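Local coordinates for protein molybdopterin synthase catalytic subunit (Helicobacter pylori, PDB 3RPF) that probably converts precursor Z into molybdopterin by inserting two sulfur atoms supplied by MoaD to build the dithiolene group, at residues 60-65 with 76-81. Numbering follows the deposited sequence.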
# COMPACT_ATOMS: atom_id res chain seq x y z
N THR A 60 -8.26 -0.28 -21.73
CA THR A 60 -8.25 1.16 -21.99
C THR A 60 -8.41 1.94 -20.69
O THR A 60 -7.64 2.88 -20.42
CB THR A 60 -9.35 1.56 -22.99
OG1 THR A 60 -10.64 1.23 -22.46
CG2 THR A 60 -9.15 0.84 -24.32
N TRP A 61 -9.39 1.55 -19.88
CA TRP A 61 -9.53 2.13 -18.54
C TRP A 61 -8.20 2.15 -17.78
O TRP A 61 -7.79 3.18 -17.22
CB TRP A 61 -10.59 1.36 -17.72
CG TRP A 61 -10.76 1.90 -16.31
CD1 TRP A 61 -11.50 2.99 -15.93
CD2 TRP A 61 -10.15 1.40 -15.11
NE1 TRP A 61 -11.41 3.18 -14.57
CE2 TRP A 61 -10.57 2.22 -14.04
CE3 TRP A 61 -9.28 0.34 -14.84
CZ2 TRP A 61 -10.15 2.02 -12.72
CZ3 TRP A 61 -8.86 0.13 -13.52
CH2 TRP A 61 -9.31 0.96 -12.48
N PHE A 62 -7.52 1.01 -17.75
CA PHE A 62 -6.30 0.95 -16.97
C PHE A 62 -5.21 1.78 -17.63
O PHE A 62 -4.39 2.39 -16.94
CB PHE A 62 -5.81 -0.47 -16.72
CG PHE A 62 -4.56 -0.52 -15.89
CD1 PHE A 62 -4.62 -0.31 -14.52
CD2 PHE A 62 -3.31 -0.71 -16.47
CE1 PHE A 62 -3.47 -0.31 -13.73
CE2 PHE A 62 -2.15 -0.72 -15.69
CZ PHE A 62 -2.23 -0.52 -14.32
N GLU A 63 -5.19 1.83 -18.96
CA GLU A 63 -4.10 2.54 -19.63
C GLU A 63 -4.12 4.02 -19.26
O GLU A 63 -3.06 4.66 -19.19
CB GLU A 63 -4.15 2.33 -21.15
CG GLU A 63 -2.77 2.16 -21.80
CD GLU A 63 -2.10 0.85 -21.41
OE1 GLU A 63 -2.80 -0.04 -20.89
OE2 GLU A 63 -0.87 0.71 -21.63
N LYS A 64 -5.31 4.56 -19.02
CA LYS A 64 -5.40 5.95 -18.56
C LYS A 64 -4.77 6.13 -17.18
O LYS A 64 -4.11 7.13 -16.92
CB LYS A 64 -6.85 6.44 -18.54
N TRP A 65 -4.97 5.16 -16.29
CA TRP A 65 -4.36 5.24 -14.97
C TRP A 65 -2.85 5.07 -15.06
O TRP A 65 -2.09 5.80 -14.42
CB TRP A 65 -4.94 4.18 -14.03
CG TRP A 65 -6.10 4.66 -13.19
CD1 TRP A 65 -7.42 4.30 -13.32
CD2 TRP A 65 -6.04 5.60 -12.11
NE1 TRP A 65 -8.18 4.95 -12.38
CE2 TRP A 65 -7.36 5.75 -11.63
CE3 TRP A 65 -5.00 6.31 -11.50
CZ2 TRP A 65 -7.66 6.60 -10.55
CZ3 TRP A 65 -5.31 7.15 -10.43
CH2 TRP A 65 -6.62 7.28 -9.97
N LEU A 76 2.79 2.21 -12.46
CA LEU A 76 1.61 1.56 -11.91
C LEU A 76 1.25 0.39 -12.79
O LEU A 76 1.02 0.56 -13.99
CB LEU A 76 0.46 2.56 -11.85
CG LEU A 76 -0.89 2.05 -11.32
CD1 LEU A 76 -0.78 1.64 -9.84
CD2 LEU A 76 -1.97 3.11 -11.50
N LYS A 77 1.24 -0.81 -12.22
CA LYS A 77 0.86 -2.01 -12.97
C LYS A 77 -0.06 -2.87 -12.16
O LYS A 77 -0.12 -2.75 -10.92
CB LYS A 77 2.11 -2.81 -13.35
CG LYS A 77 3.07 -2.01 -14.21
CD LYS A 77 4.29 -2.82 -14.58
CE LYS A 77 5.18 -2.03 -15.55
NZ LYS A 77 6.33 -2.84 -16.02
N MSE A 78 -0.81 -3.74 -12.84
CA MSE A 78 -1.72 -4.63 -12.14
C MSE A 78 -1.87 -5.97 -12.85
O MSE A 78 -1.51 -6.13 -14.04
CB MSE A 78 -3.10 -3.96 -12.01
CG MSE A 78 -3.82 -3.82 -13.36
SE MSE A 78 -5.73 -3.46 -13.15
CE MSE A 78 -6.29 -5.26 -12.68
N ALA A 79 -2.40 -6.94 -12.11
CA ALA A 79 -2.74 -8.24 -12.66
C ALA A 79 -4.02 -8.65 -12.00
O ALA A 79 -4.27 -8.29 -10.85
CB ALA A 79 -1.66 -9.25 -12.35
N HIS A 80 -4.85 -9.41 -12.72
CA HIS A 80 -6.12 -9.84 -12.16
C HIS A 80 -6.45 -11.21 -12.72
O HIS A 80 -6.12 -11.51 -13.87
CB HIS A 80 -7.23 -8.84 -12.49
CG HIS A 80 -8.42 -8.94 -11.59
ND1 HIS A 80 -9.26 -10.03 -11.57
CD2 HIS A 80 -8.90 -8.08 -10.64
CE1 HIS A 80 -10.20 -9.85 -10.67
NE2 HIS A 80 -10.01 -8.67 -10.09
N SER A 81 -7.08 -12.05 -11.90
CA SER A 81 -7.49 -13.38 -12.34
C SER A 81 -8.74 -13.35 -13.22
O SER A 81 -9.60 -12.48 -13.06
CB SER A 81 -7.79 -14.26 -11.12
OG SER A 81 -6.61 -14.53 -10.38
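Phe-62 of helix 55-71 packs against Leu-76 and Met-78 of strand 74-82. The contact is helix-on-sheet packing in the alpha/beta core of the MoaE fold: an inner strand of the mixed four-stranded sheet is covered by the helix that precedes it. The two short segments run roughly antiparallel, at 151°, and their axes come within 9.1 Å at the closest point. No hydrogen bond crosses between them, and the contact is buried. The first torsion of Phe-62 is extended (chi1 -179°), which carries the ring from the helix to the strand. Met-78, modelled as selenomethionine, places CG over one face of this ring. Met-78 CG makes a CH-pi contact, 3.8 Å from the centroid of the Phe-62 ring and offset toward the rim at CE1. Met-78 SE follows obliquely, 3.6 Å from Phe-62 CD1, and gives a Met-aromatic contact. Leu-76 comes obliquely to the outer end of the ring, on the side away from Met-78; Leu-76 CG is 4.2 Å from Phe-62 CZ. Leu-76 CD2 reaches Trp-65 CB, one helical turn after Phe-62, at 4.0 Å. Phe-111 of helix 101-118 meets the rings of both Phe-62 and Trp-65, and Asp-114 accepts a hydrogen bond from Trp-65 NE1. The ring edge of Phe-62 faces the strand backbone: Phe-62 CZ sits 3.4 Å from Leu-76 O, a carbonyl oxygen that also accepts a hydrogen bond from His-66 ND1.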